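Local coordinates for glutathione S-transferase family protein (Populus trichocarpa, PDB 5F06) that probably catalyses the conjugation of glutathione to electrophilic compounds with release of a halide, as a Phi-class glutathione transferase that binds glutathione, at residues I133-N136 with V137-G141; H190-A193 with W194-I198; E148-L151 with S152-Y156. One frame throughout, in Å; residues are numbered along the deposited sequence.

Contact 1: residues I133-N136 with V137-G141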
loop_
_atom_site.group_PDB
_atom_site.type_symbol
_atom_site.label_atom_id
_atom_site.label_comp_id
_atom_site.label_asym_id
_atom_site.label_seq_id
_atom_site.Cartn_x
_atom_site.Cartn_y
_atom_site.Cartn_z
ATOM N N ILE A 133 -13.006 -1.997 -17.879
ATOM C CA ILE A 133 -12.003 -1.111 -18.470
ATOM C C ILE A 133 -12.449 0.352 -18.376
ATOM O O ILE A 133 -11.721 1.191 -17.845
ATOM C CB ILE A 133 -11.722 -1.482 -19.947
ATOM C CG1 ILE A 133 -11.064 -2.863 -20.022
ATOM C CG2 ILE A 133 -10.817 -0.438 -20.622
ATOM C CD1 ILE A 133 -11.001 -3.446 -21.423
ATOM N N ASP A 134 -13.643 0.650 -18.878
ATOM C CA ASP A 134 -14.118 2.033 -18.951
ATOM C C ASP A 134 -14.234 2.670 -17.570
ATOM O O ASP A 134 -13.835 3.818 -17.369
ATOM C CB ASP A 134 -15.470 2.103 -19.665
ATOM C CG ASP A 134 -15.375 1.753 -21.138
ATOM O OD1 ASP A 134 -14.246 1.588 -21.645
ATOM O OD2 ASP A 134 -16.434 1.651 -21.791
ATOM N N ASP A 135 -14.788 1.923 -16.624
ATOM C CA ASP A 135 -14.949 2.405 -15.258
ATOM C C ASP A 135 -13.609 2.808 -14.643
ATOM O O ASP A 135 -13.487 3.861 -14.017
ATOM C CB ASP A 135 -15.611 1.330 -14.400
ATOM C CG ASP A 135 -15.809 1.768 -12.967
ATOM O OD1 ASP A 135 -16.172 2.942 -12.742
ATOM O OD2 ASP A 135 -15.601 0.932 -12.061
ATOM N N ASN A 136 -12.599 1.968 -14.827
ATOM C CA ASN A 136 -11.308 2.207 -14.200
ATOM C C ASN A 136 -10.467 3.222 -14.975
ATOM O O ASN A 136 -9.605 3.887 -14.401
ATOM C CB ASN A 136 -10.555 0.890 -14.042
ATOM C CG ASN A 136 -11.096 0.050 -12.899
ATOM O OD1 ASN A 136 -10.805 0.314 -11.732
ATOM N ND2 ASN A 136 -11.893 -0.962 -13.227
ATOM N N VAL A 137 -10.725 3.352 -16.274
ATOM C CA VAL A 137 -10.101 4.408 -17.061
ATOM C C VAL A 137 -10.589 5.757 -16.531
ATOM O O VAL A 137 -9.822 6.719 -16.445
ATOM C CB VAL A 137 -10.414 4.260 -18.572
ATOM C CG1 VAL A 137 -10.181 5.563 -19.324
ATOM C CG2 VAL A 137 -9.569 3.152 -19.176
ATOM N N GLU A 138 -11.864 5.817 -16.156
ATOM C CA GLU A 138 -12.433 7.022 -15.567
ATOM C C GLU A 138 -11.788 7.301 -14.210
ATOM O O GLU A 138 -11.411 8.436 -13.911
ATOM C CB GLU A 138 -13.947 6.880 -15.422
ATOM C CG GLU A 138 -14.648 8.120 -14.907
ATOM C CD GLU A 138 -16.156 7.987 -14.967
ATOM O OE1 GLU A 138 -16.727 7.272 -14.117
ATOM O OE2 GLU A 138 -16.771 8.587 -15.874
ATOM N N LYS A 139 -11.657 6.256 -13.399
ATOM C CA LYS A 139 -11.039 6.379 -12.082
ATOM C C LYS A 139 -9.574 6.785 -12.192
ATOM O O LYS A 139 -9.110 7.653 -11.454
ATOM C CB LYS A 139 -11.158 5.064 -11.309
ATOM C CG LYS A 139 -12.567 4.762 -10.829
ATOM C CD LYS A 139 -12.648 3.407 -10.141
ATOM C CE LYS A 139 -14.038 3.158 -9.576
ATOM N NZ LYS A 139 -14.189 1.778 -9.041
ATOM N N LEU A 140 -8.845 6.161 -13.110
ATOM C CA LEU A 140 -7.433 6.478 -13.283
ATOM C C LEU A 140 -7.260 7.908 -13.776
ATOM O O LEU A 140 -6.320 8.598 -13.378
ATOM C CB LEU A 140 -6.768 5.509 -14.258
ATOM C CG LEU A 140 -5.261 5.708 -14.459
ATOM C CD1 LEU A 140 -4.523 5.633 -13.139
ATOM C CD2 LEU A 140 -4.715 4.677 -15.434
ATOM N N GLY A 141 -8.169 8.347 -14.639
ATOM C CA GLY A 141 -8.137 9.703 -15.156
ATOM C C GLY A 141 -8.208 10.729 -14.039
ATOM O O GLY A 141 -7.526 11.753 -14.082
#

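Contact 2: residues H190-A193 with W194-I198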
loop_
_atom_site.group_PDB
_atom_site.type_symbol
_atom_site.label_atom_id
_atom_site.label_comp_id
_atom_site.label_asym_id
_atom_site.label_seq_id
_atom_site.Cartn_x
_atom_site.Cartn_y
_atom_site.Cartn_z
ATOM N N HIS A 190 1.793 17.054 -18.781
ATOM C CA HIS A 190 2.825 16.874 -17.761
ATOM C C HIS A 190 2.978 15.406 -17.380
ATOM O O HIS A 190 4.095 14.940 -17.163
ATOM C CB HIS A 190 2.518 17.720 -16.524
ATOM C CG HIS A 190 2.662 19.193 -16.757
ATOM N ND1 HIS A 190 1.620 19.986 -17.187
ATOM C CD2 HIS A 190 3.731 20.013 -16.632
ATOM C CE1 HIS A 190 2.039 21.233 -17.310
ATOM N NE2 HIS A 190 3.320 21.276 -16.982
ATOM N N VAL A 191 1.862 14.682 -17.303
ATOM C CA VAL A 191 1.897 13.243 -17.050
ATOM C C VAL A 191 2.617 12.517 -18.189
ATOM O O VAL A 191 3.430 11.625 -17.950
ATOM C CB VAL A 191 0.470 12.666 -16.881
ATOM C CG1 VAL A 191 0.499 11.146 -16.742
ATOM C CG2 VAL A 191 -0.209 13.286 -15.670
ATOM N N LYS A 192 2.322 12.909 -19.426
ATOM C CA LYS A 192 2.938 12.286 -20.598
ATOM C C LYS A 192 4.453 12.468 -20.592
ATOM O O LYS A 192 5.206 11.519 -20.811
ATOM C CB LYS A 192 2.346 12.869 -21.887
ATOM C CG LYS A 192 2.958 12.324 -23.173
ATOM C CD LYS A 192 2.221 12.869 -24.394
ATOM C CE LYS A 192 2.762 12.296 -25.692
ATOM N NZ LYS A 192 4.123 12.818 -26.016
ATOM N N ALA A 193 4.897 13.695 -20.346
ATOM C CA ALA A 193 6.325 13.993 -20.335
ATOM C C ALA A 193 7.019 13.264 -19.183
ATOM O O ALA A 193 8.123 12.740 -19.343
ATOM C CB ALA A 193 6.546 15.487 -20.235
ATOM N N TRP A 194 6.361 13.233 -18.027
ATOM C CA TRP A 194 6.856 12.494 -16.861
ATOM C C TRP A 194 7.036 11.015 -17.193
ATOM O O TRP A 194 8.078 10.428 -16.907
ATOM C CB TRP A 194 5.888 12.681 -15.690
ATOM C CG TRP A 194 6.040 11.735 -14.535
ATOM C CD1 TRP A 194 7.007 11.759 -13.563
ATOM C CD2 TRP A 194 5.171 10.646 -14.204
ATOM N NE1 TRP A 194 6.793 10.742 -12.660
ATOM C CE2 TRP A 194 5.674 10.048 -13.030
ATOM C CE3 TRP A 194 4.018 10.115 -14.790
ATOM C CZ2 TRP A 194 5.065 8.947 -12.437
ATOM C CZ3 TRP A 194 3.418 9.021 -14.199
ATOM C CH2 TRP A 194 3.941 8.450 -13.035
ATOM N N TRP A 195 6.029 10.421 -17.823
ATOM C CA TRP A 195 6.104 9.017 -18.213
ATOM C C TRP A 195 7.258 8.755 -19.178
ATOM O O TRP A 195 8.020 7.802 -19.008
ATOM C CB TRP A 195 4.796 8.570 -18.861
ATOM C CG TRP A 195 4.944 7.264 -19.555
ATOM C CD1 TRP A 195 4.888 7.039 -20.900
ATOM C CD2 TRP A 195 5.208 5.999 -18.945
ATOM N NE1 TRP A 195 5.093 5.705 -21.164
ATOM C CE2 TRP A 195 5.290 5.045 -19.980
ATOM C CE3 TRP A 195 5.380 5.577 -17.622
ATOM C CZ2 TRP A 195 5.532 3.694 -19.733
ATOM C CZ3 TRP A 195 5.620 4.234 -17.379
ATOM C CH2 TRP A 195 5.693 3.310 -18.430
ATOM N N GLU A 196 7.371 9.603 -20.194
ATOM C CA GLU A 196 8.413 9.467 -21.204
ATOM C C GLU A 196 9.790 9.603 -20.567
ATOM O O GLU A 196 10.756 8.983 -21.011
ATOM C CB GLU A 196 8.204 10.506 -22.313
ATOM C CG GLU A 196 6.977 10.205 -23.171
ATOM C CD GLU A 196 6.511 11.376 -24.013
ATOM O OE1 GLU A 196 6.981 12.518 -23.804
ATOM O OE2 GLU A 196 5.658 11.145 -24.894
ATOM N N ASP A 197 9.862 10.406 -19.510
ATOM C CA ASP A 197 11.086 10.580 -18.736
ATOM C C ASP A 197 11.449 9.300 -17.978
ATOM O O ASP A 197 12.489 8.696 -18.237
ATOM C CB ASP A 197 10.922 11.756 -17.761
ATOM C CG ASP A 197 12.173 12.038 -16.935
ATOM O OD1 ASP A 197 13.142 11.247 -16.980
ATOM O OD2 ASP A 197 12.180 13.063 -16.218
ATOM N N ILE A 198 10.600 8.887 -17.038
ATOM C CA ILE A 198 10.960 7.780 -16.158
ATOM C C ILE A 198 11.050 6.459 -16.927
ATOM O O ILE A 198 11.862 5.601 -16.586
ATOM C CB ILE A 198 9.967 7.640 -14.970
ATOM C CG1 ILE A 198 8.561 7.268 -15.452
ATOM C CG2 ILE A 198 9.949 8.934 -14.153
ATOM C CD1 ILE A 198 7.569 6.972 -14.320
HETATM O O HOH W 1 5.636 14.930 -24.317
#

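Contact 3: residues E148-L151 with S152-Y156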
loop_
_atom_site.group_PDB
_atom_site.type_symbol
_atom_site.label_atom_id
_atom_site.label_comp_id
_atom_site.label_asym_id
_atom_site.label_seq_id
_atom_site.Cartn_x
_atom_site.Cartn_y
_atom_site.Cartn_z
ATOM N N GLU A 148 -1.288 15.466 -12.813
ATOM C CA GLU A 148 -1.022 16.521 -13.783
ATOM C C GLU A 148 -0.663 17.823 -13.086
ATOM O O GLU A 148 0.267 18.522 -13.494
ATOM C CB GLU A 148 -2.239 16.727 -14.688
ATOM C CG GLU A 148 -2.077 17.819 -15.737
ATOM C CD GLU A 148 -1.028 17.502 -16.786
ATOM O OE1 GLU A 148 -0.525 16.362 -16.814
ATOM O OE2 GLU A 148 -0.713 18.400 -17.596
ATOM N N ALA A 149 -1.400 18.137 -12.027
ATOM C CA ALA A 149 -1.178 19.359 -11.272
ATOM C C ALA A 149 0.120 19.282 -10.483
ATOM O O ALA A 149 0.899 20.228 -10.473
ATOM C CB ALA A 149 -2.351 19.630 -10.339
ATOM N N LYS A 150 0.353 18.149 -9.826
ATOM C CA LYS A 150 1.574 17.954 -9.053
ATOM C C LYS A 150 2.804 18.057 -9.955
ATOM O O LYS A 150 3.770 18.741 -9.630
ATOM C CB LYS A 150 1.547 16.594 -8.342
ATOM C CG LYS A 150 2.720 16.346 -7.381
ATOM C CD LYS A 150 2.718 17.333 -6.216
ATOM C CE LYS A 150 3.829 17.041 -5.213
ATOM N NZ LYS A 150 5.192 17.215 -5.791
ATOM N N LEU A 151 2.751 17.385 -11.099
ATOM C CA LEU A 151 3.882 17.346 -12.017
ATOM C C LEU A 151 4.067 18.660 -12.775
ATOM O O LEU A 151 5.053 18.832 -13.493
ATOM C CB LEU A 151 3.711 16.194 -13.006
ATOM C CG LEU A 151 3.783 14.799 -12.385
ATOM C CD1 LEU A 151 3.373 13.751 -13.402
ATOM C CD2 LEU A 151 5.189 14.512 -11.856
ATOM N N SER A 152 3.119 19.577 -12.619
ATOM C CA SER A 152 3.278 20.937 -13.122
ATOM C C SER A 152 4.129 21.751 -12.149
ATOM O O SER A 152 4.737 22.748 -12.527
ATOM C CB SER A 152 1.916 21.608 -13.325
ATOM O OG SER A 152 1.163 20.951 -14.331
ATOM N N SER A 153 4.166 21.305 -10.896
ATOM C CA SER A 153 4.906 21.986 -9.836
ATOM C C SER A 153 6.318 21.424 -9.659
ATOM O O SER A 153 7.274 22.173 -9.460
ATOM C CB SER A 153 4.138 21.877 -8.516
ATOM O OG SER A 153 4.996 22.073 -7.406
ATOM N N THR A 154 6.433 20.100 -9.726
ATOM C CA THR A 154 7.708 19.411 -9.519
ATOM C C THR A 154 7.969 18.428 -10.658
ATOM O O THR A 154 7.031 17.960 -11.304
ATOM C CB THR A 154 7.732 18.653 -8.169
ATOM O OG1 THR A 154 6.632 17.734 -8.102
ATOM C CG2 THR A 154 7.643 19.630 -7.001
ATOM N N LYS A 155 9.241 18.121 -10.901
ATOM C CA LYS A 155 9.618 17.254 -12.014
ATOM C C LYS A 155 9.037 15.851 -11.868
ATOM O O LYS A 155 8.631 15.231 -12.854
ATOM C CB LYS A 155 11.141 17.158 -12.129
ATOM C CG LYS A 155 11.804 18.368 -12.769
ATOM C CD LYS A 155 13.258 18.093 -13.143
ATOM C CE LYS A 155 13.385 16.991 -14.192
ATOM N NZ LYS A 155 12.490 17.207 -15.368
ATOM N N TYR A 156 9.002 15.363 -10.632
ATOM C CA TYR A 156 8.542 14.012 -10.331
ATOM C C TYR A 156 7.483 14.099 -9.229
ATOM O O TYR A 156 7.163 15.193 -8.769
ATOM C CB TYR A 156 9.731 13.127 -9.930
ATOM C CG TYR A 156 10.809 13.097 -11.000
ATOM C CD1 TYR A 156 10.738 12.202 -12.063
ATOM C CD2 TYR A 156 11.878 13.982 -10.962
ATOM C CE1 TYR A 156 11.712 12.186 -13.054
ATOM C CE2 TYR A 156 12.856 13.973 -11.948
ATOM C CZ TYR A 156 12.769 13.072 -12.990
ATOM O OH TYR A 156 13.734 13.062 -13.975
HETATM O O HOH W 2 6.996 16.910 -14.237
#

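Contact 1: residues I133-N136 with V137-G141
D135 and K139 face each other one turn apart on the α-helix 130-153, in the all-helical C-terminal domain of the GST fold. Four successive i to i+4 backbone bonds satisfy every carbonyl of 133-136: I133 O takes V137 N, D134 O takes E138 N, D135 O takes K139 N, and N136 O takes L140 N. The last is the shortest at 2.7 Å between L140 N and N136 O, with an N-H...O angle of 159°.

The side-chain salt bridge is looser. K139 NZ stands 3.4 Å from D135 OD2, and the hydrogen bond within the pair is weak. D135 holds CG anti to the backbone N (chi1 -180°), which brings its carboxylate along the helix toward the following turn. The extended lysine comes up across it, with K139 CG passing 3.4 Å from D135 O. A second acid lies close by, E138 OE1 being 4.6 Å from D135 OD1, so the lysine may offset some of the repulsion between the two.

The polar ends of D134 and N136 look back up the helix. D134 OD1 is bonded to Q130 NE2, and the buried amide of N136 gives a hydrogen from ND2 to I132 O. N136 also packs on P113 and I114 of helix 90-120, while its OD1 has K139 CD at 3.9 Å. On the buried side I133 leans on Q117 and F118 of helix 90-120, and V137 on V184. There I133 CG2 and V137 CG2 meet at 4.1 Å, and V137 CG2 sits 3.2 Å from I133 O.

Contact 2: residues H190-A193 with W194-I198
W194 turns the edge of its indole to V191: the backbone oxygen V191 O lies in the ring plane, 3.6 Å from W194 CE3. The V191 methyl CG1 approaches the same atom, W194 CE3, at 4.2 Å. On one face of the indole sits I198 CD1, 3.7 Å above the plane and displaced toward the rim. The ring's NE1 bonds to D166 OD1 on helix 164-167. W195, next along the chain, meets K192 O only obliquely and sends its indole to L170, T173 and Y174 of helix 170-176. The imidazole of H190 finds its polar partner on helix 130-153, where ND1 bonds to E148.

All this hangs on helix 189-198 of the GST C-terminal domain, whose i to i+4 bonds run from H190 O, V191 O, K192 O and A193 O to the amides of W194, W195, E196 and D197. Tryptophans and valine face the neighbouring helices. On a more open flank the same spacing sets up a salt bridge between K192 and E196, whose side chains run across each other.

K192 is extended until its last torsion, where a bend (chi4 -71°) turns NZ onto the syn side of E196 OE2. The modelled 2.5 Å between K192 NZ and E196 OE2 is shorter than such a bond normally is, so the exact placement of the lysine end is doubtful. A water closes the ring, accepting from K192 NZ at 3.1 Å and donating to E196 OE1 at 2.8 Å. Engaging both oxygens would be expected to restrain rotation of the carboxylate, while E196 CG lies 3.2 Å from K192 O.

Contact 3: residues E148-L151 with S152-Y156
E148 O accepts the hydroxyl of S152, one turn on, at 2.7 Å from S152 OG; the serine keeps OG beside its own backbone N (chi1 -64°), where it can bend back to this carbonyl. The E148 carboxylate itself goes across to helix 189-198, where OE1 accepts from V191 N.

From A149 onward the regular pattern slackens as helix 130-153 runs out. A149 O takes the amide of S152, three residues on, at 3.2 Å from S152 N, from above the carbonyl plane, and a weak bond from S153 N.

K150 O is gripped twice: S153 N comes in above its carbonyl plane at 2.9 Å, T154 N almost straight on at 3.0 Å. The lysine chain, bent at chi2 and chi4, curls forward so that K150 NZ donates to T154 OG1 at 2.8 Å. T154 OG1 in turn donates to Y156 O at 2.7 Å, and NZ has L157 O as a further acceptor, so chain and side chains together tie down the turn leaving the helix.

A water lies within bonding reach of both L151 O and K155 O and probably bridges them, though it has more acceptors around it than protons to give. L151 CA makes a CH...O contact with T154 O, and L151 CD2 lies 3.5 Å from Y156 C, against the backbone of the turn. On the inner side L151 packs on W194, and past the turn Y156 packs on I198, so the exit of helix 130-153 rests against helix 189-198.

Overall arrangement
Contacts 1 and 3 both lie on helix 130-153, with centres about 21 Å apart, while contact 2 is on helix 189-198. Contacts 1 and 2 are partly buried and strictly helical, each pairing an apolar flank with a lysine-acid bridge, loose in contact 1, modelled very short and joined by a water in contact 2. Contact 3 is a surface contact at the end of its helix, where hydroxyls and an ammonium group supplement a backbone pattern that is becoming irregular. Contacts 2 and 3 touch, their centres about 10 Å apart: besides packing and the E148 bonds, Y156 OH makes a weak hydrogen bond to D197 OD2. Contact 1 touches neither of the others.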